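Local coordinates for surface glycan binding protein B (Bacteroides ovatus, PDB 6E57) that binds mixed-linkage beta-glucan, probably at the bacterial cell surface, as a surface glycan-binding protein of a gut symbiont's glucan utilization system, at residues A[233-244]-A[262-273]. Numbering follows the deposited sequence.
Sequences NVDWTISGINLE and QSSTEITLTCPD
From the short strand 261-262, Gln262 reaches to the loop after strand 235-240: its NE2 donates a hydrogen bond to Leu243 O at 2.9 Å, in the carbonyl plane on a lone pair and nearly straight at 172°. CG anti to the backbone N (chi1 -179°) and an extended chain carry the amide there, and NE2 also bonds Ile246 O. Alongside, Leu243 N donates to Ser264 O, while Leu243 CD1 rests 4.0 Å from Ile267 CG2. Strands 235-240 and 266-270 pair antiparallel; strand 222-225 takes the other edge of 235-240, in a beta domain away from the glycan pocket of Trp322 and Trp372. On the apolar face, packed on Val223, Leu249, Ile251 and Phe259, Trp236 CE3 lies 4.0 Å from Leu269 CD2; Cys271 CB approaches the ring obliquely, and Ile238 CD1 covers one ring face near its rim. The other face is polar: Thr237 OG1 and Thr268 OG1 share a 2.8 Å hydrogen bond. Asn233 ND2 hydrogen-bonds Asp273 OD1 at 2.7 Å (170°), in its own amide plane but above the carboxylate plane. Gly226 O thus satisfies the indole NE1 on the apolar side, while side-chain amides tie loop ends beyond the strand pairing.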
loop_
_atom_site.group_PDB
_atom_site.type_symbol
_atom_site.label_atom_id
_atom_site.label_comp_id
_atom_site.label_asym_id
_atom_site.label_seq_id
_atom_site.Cartn_x
_atom_site.Cartn_y
_atom_site.Cartn_z
ATOM N N ASN A 233 13.274 -20.191 -11.186
ATOM C CA ASN A 233 14.673 -20.626 -11.091
ATOM C C ASN A 233 15.617 -19.452 -10.793
ATOM O O ASN A 233 16.808 -19.553 -11.077
ATOM C CB ASN A 233 15.139 -21.339 -12.365
ATOM C CG ASN A 233 14.327 -22.575 -12.682
ATOM O OD1 ASN A 233 14.231 -23.484 -11.862
ATOM N ND2 ASN A 233 13.752 -22.624 -13.872
ATOM N N VAL A 234 15.106 -18.357 -10.214
ATOM C CA VAL A 234 15.960 -17.228 -9.806
ATOM C C VAL A 234 15.480 -16.704 -8.449
ATOM O O VAL A 234 14.423 -17.102 -7.950
ATOM C CB VAL A 234 16.011 -16.099 -10.859
ATOM C CG1 VAL A 234 16.232 -16.633 -12.266
ATOM C CG2 VAL A 234 14.783 -15.200 -10.817
ATOM N N ASP A 235 16.285 -15.801 -7.877
ATOM C CA ASP A 235 16.052 -15.212 -6.563
ATOM C C ASP A 235 14.702 -14.482 -6.553
ATOM O O ASP A 235 14.295 -13.868 -7.539
ATOM C CB ASP A 235 17.202 -14.283 -6.151
ATOM C CG ASP A 235 18.386 -15.003 -5.523
ATOM O OD1 ASP A 235 18.167 -15.781 -4.572
ATOM O OD2 ASP A 235 19.521 -14.779 -5.988
ATOM N N TRP A 236 14.033 -14.567 -5.400
ATOM C CA TRP A 236 12.695 -14.060 -5.168
ATOM C C TRP A 236 12.653 -13.486 -3.750
ATOM O O TRP A 236 12.866 -14.222 -2.789
ATOM C CB TRP A 236 11.677 -15.192 -5.374
ATOM C CG TRP A 236 10.236 -14.803 -5.241
ATOM C CD1 TRP A 236 9.700 -13.550 -5.318
ATOM C CD2 TRP A 236 9.123 -15.700 -5.052
ATOM N NE1 TRP A 236 8.340 -13.605 -5.171
ATOM C CE2 TRP A 236 7.957 -14.909 -5.007
ATOM C CE3 TRP A 236 9.001 -17.087 -4.912
ATOM C CZ2 TRP A 236 6.691 -15.461 -4.824
ATOM C CZ3 TRP A 236 7.750 -17.633 -4.733
ATOM C CH2 TRP A 236 6.612 -16.828 -4.689
ATOM N N THR A 237 12.426 -12.171 -3.635
ATOM C CA THR A 237 12.445 -11.484 -2.343
ATOM C C THR A 237 11.020 -11.070 -1.960
ATOM O O THR A 237 10.330 -10.390 -2.724
ATOM C CB THR A 237 13.420 -10.301 -2.358
ATOM O OG1 THR A 237 14.728 -10.835 -2.568
ATOM C CG2 THR A 237 13.400 -9.500 -1.075
ATOM N N ILE A 238 10.617 -11.487 -0.754
ATOM C CA ILE A 238 9.283 -11.298 -0.202
ATOM C C ILE A 238 9.403 -10.488 1.097
ATOM O O ILE A 238 10.311 -10.730 1.898
ATOM C CB ILE A 238 8.624 -12.674 0.012
ATOM C CG1 ILE A 238 8.191 -13.290 -1.320
ATOM C CG2 ILE A 238 7.469 -12.592 0.995
ATOM C CD1 ILE A 238 7.790 -14.746 -1.223
ATOM N N SER A 239 8.478 -9.536 1.294
ATOM C CA SER A 239 8.510 -8.587 2.414
ATOM C C SER A 239 7.282 -8.777 3.310
ATOM O O SER A 239 6.167 -8.877 2.814
ATOM C CB SER A 239 8.597 -7.174 1.916
ATOM O OG SER A 239 9.833 -6.954 1.260
ATOM N N GLY A 240 7.512 -8.785 4.630
ATOM C CA GLY A 240 6.487 -9.072 5.634
ATOM C C GLY A 240 6.857 -8.517 6.999
ATOM O O GLY A 240 7.597 -7.546 7.086
ATOM N N ILE A 241 6.349 -9.154 8.063
ATOM C CA ILE A 241 6.474 -8.619 9.423
ATOM C C ILE A 241 7.166 -9.630 10.350
ATOM O O ILE A 241 8.065 -9.234 11.096
ATOM C CB ILE A 241 5.113 -8.144 9.977
ATOM C CG1 ILE A 241 5.219 -7.621 11.414
ATOM C CG2 ILE A 241 4.061 -9.231 9.867
ATOM C CD1 ILE A 241 6.031 -6.363 11.562
ATOM N N ASN A 242 6.765 -10.909 10.333
ATOM C CA ASN A 242 7.372 -11.889 11.253
ATOM C C ASN A 242 7.903 -13.079 10.450
ATOM O O ASN A 242 7.570 -14.234 10.725
ATOM C CB ASN A 242 6.395 -12.321 12.351
ATOM C CG ASN A 242 6.073 -11.209 13.327
ATOM O OD1 ASN A 242 6.976 -10.559 13.855
ATOM N ND2 ASN A 242 4.794 -10.991 13.584
ATOM N N LEU A 243 8.769 -12.779 9.479
ATOM C CA LEU A 243 9.142 -13.737 8.446
ATOM C C LEU A 243 10.290 -14.646 8.910
ATOM O O LEU A 243 10.601 -15.622 8.224
ATOM C CB LEU A 243 9.517 -12.975 7.170
ATOM C CG LEU A 243 8.404 -12.148 6.522
ATOM C CD1 LEU A 243 8.803 -11.724 5.116
ATOM C CD2 LEU A 243 7.085 -12.908 6.480
ATOM N N GLU A 244 10.899 -14.347 10.066
ATOM C CA GLU A 244 11.979 -15.186 10.612
ATOM C C GLU A 244 11.395 -16.499 11.161
ATOM O O GLU A 244 12.111 -17.502 11.258
ATOM C CB GLU A 244 12.800 -14.424 11.660
ATOM C CG GLU A 244 12.212 -14.421 13.063
ATOM C CD GLU A 244 11.117 -13.398 13.311
ATOM O OE1 GLU A 244 10.596 -12.831 12.326
ATOM O OE2 GLU A 244 10.790 -13.165 14.496
ATOM N N GLN A 262 16.965 -14.254 5.666
ATOM C CA GLN A 262 15.767 -14.434 6.476
ATOM C C GLN A 262 15.858 -13.526 7.705
ATOM O O GLN A 262 16.698 -13.737 8.574
ATOM C CB GLN A 262 15.581 -15.899 6.880
ATOM C CG GLN A 262 14.320 -16.141 7.701
ATOM C CD GLN A 262 13.860 -17.578 7.681
ATOM O OE1 GLN A 262 14.641 -18.503 7.478
ATOM N NE2 GLN A 262 12.571 -17.777 7.900
ATOM N N SER A 263 14.984 -12.514 7.739
ATOM C CA SER A 263 14.826 -11.601 8.867
ATOM C C SER A 263 13.331 -11.354 9.102
ATOM O O SER A 263 12.488 -11.922 8.404
ATOM C CB SER A 263 15.579 -10.313 8.625
ATOM O OG SER A 263 15.038 -9.605 7.518
ATOM N N SER A 264 13.017 -10.511 10.094
ATOM C CA SER A 264 11.648 -10.122 10.412
ATOM C C SER A 264 10.939 -9.593 9.158
ATOM O O SER A 264 9.819 -10.008 8.851
ATOM C CB SER A 264 11.627 -9.097 11.524
ATOM O OG SER A 264 10.304 -8.870 11.994
ATOM N N THR A 265 11.617 -8.699 8.430
ATOM C CA THR A 265 10.982 -7.858 7.421
ATOM C C THR A 265 11.103 -8.461 6.014
ATOM O O THR A 265 10.357 -8.058 5.119
ATOM C CB THR A 265 11.572 -6.444 7.446
ATOM O OG1 THR A 265 12.894 -6.504 6.910
ATOM C CG2 THR A 265 11.600 -5.849 8.837
ATOM N N GLU A 266 12.034 -9.405 5.813
ATOM C CA GLU A 266 12.365 -9.884 4.470
ATOM C C GLU A 266 12.772 -11.361 4.486
ATOM O O GLU A 266 13.358 -11.848 5.453
ATOM C CB GLU A 266 13.508 -9.062 3.877
ATOM C CG GLU A 266 13.052 -7.793 3.183
ATOM C CD GLU A 266 14.071 -7.223 2.210
ATOM O OE1 GLU A 266 15.285 -7.435 2.430
ATOM O OE2 GLU A 266 13.648 -6.577 1.229
ATOM N N ILE A 267 12.471 -12.043 3.376
ATOM C CA ILE A 267 12.946 -13.394 3.093
ATOM C C ILE A 267 13.176 -13.517 1.580
ATOM O O ILE A 267 12.371 -13.029 0.788
ATOM C CB ILE A 267 11.957 -14.449 3.633
ATOM C CG1 ILE A 267 12.572 -15.849 3.663
ATOM C CG2 ILE A 267 10.649 -14.436 2.856
ATOM C CD1 ILE A 267 11.771 -16.843 4.474
ATOM N N THR A 268 14.295 -14.148 1.198
ATOM C CA THR A 268 14.661 -14.388 -0.204
ATOM C C THR A 268 14.882 -15.889 -0.421
ATOM O O THR A 268 15.603 -16.526 0.344
ATOM C CB THR A 268 15.907 -13.585 -0.605
ATOM O OG1 THR A 268 15.667 -12.210 -0.299
ATOM C CG2 THR A 268 16.261 -13.723 -2.069
ATOM N N LEU A 269 14.270 -16.432 -1.481
ATOM C CA LEU A 269 14.363 -17.853 -1.831
ATOM C C LEU A 269 14.587 -17.987 -3.342
ATOM O O LEU A 269 14.554 -16.992 -4.066
ATOM C CB LEU A 269 13.082 -18.571 -1.382
ATOM C CG LEU A 269 11.797 -18.238 -2.146
ATOM C CD1 LEU A 269 10.852 -19.431 -2.171
ATOM C CD2 LEU A 269 11.092 -17.031 -1.549
ATOM N N THR A 270 14.831 -19.220 -3.801
ATOM C CA THR A 270 14.868 -19.541 -5.229
ATOM C C THR A 270 13.494 -20.078 -5.645
ATOM O O THR A 270 13.104 -21.177 -5.243
ATOM C CB THR A 270 15.975 -20.553 -5.559
ATOM O OG1 THR A 270 17.209 -20.077 -5.020
ATOM C CG2 THR A 270 16.135 -20.786 -7.046
ATOM N N CYS A 271 12.761 -19.290 -6.438
ATOM C CA CYS A 271 11.486 -19.726 -6.985
ATOM C C CYS A 271 11.701 -21.018 -7.765
ATOM O O CYS A 271 12.537 -21.058 -8.669
ATOM C CB CYS A 271 10.871 -18.667 -7.891
ATOM S SG CYS A 271 9.448 -19.271 -8.836
ATOM N N PRO A 272 10.981 -22.115 -7.433
ATOM C CA PRO A 272 11.203 -23.408 -8.082
ATOM C C PRO A 272 10.872 -23.431 -9.586
ATOM O O PRO A 272 10.354 -22.454 -10.132
ATOM C CB PRO A 272 10.294 -24.371 -7.303
ATOM C CG PRO A 272 9.238 -23.483 -6.686
ATOM C CD PRO A 272 9.939 -22.174 -6.399
ATOM N N ASP A 273 11.195 -24.561 -10.229
ATOM C CA ASP A 273 11.155 -24.721 -11.684
ATOM C C ASP A 273 9.716 -25.017 -12.123
ATOM O O ASP A 273 9.335 -26.176 -12.267
ATOM C CB ASP A 273 12.116 -25.828 -12.132
ATOM C CG ASP A 273 12.291 -25.938 -13.637
ATOM O OD1 ASP A 273 12.271 -24.891 -14.308
ATOM O OD2 ASP A 273 12.447 -27.077 -14.125
#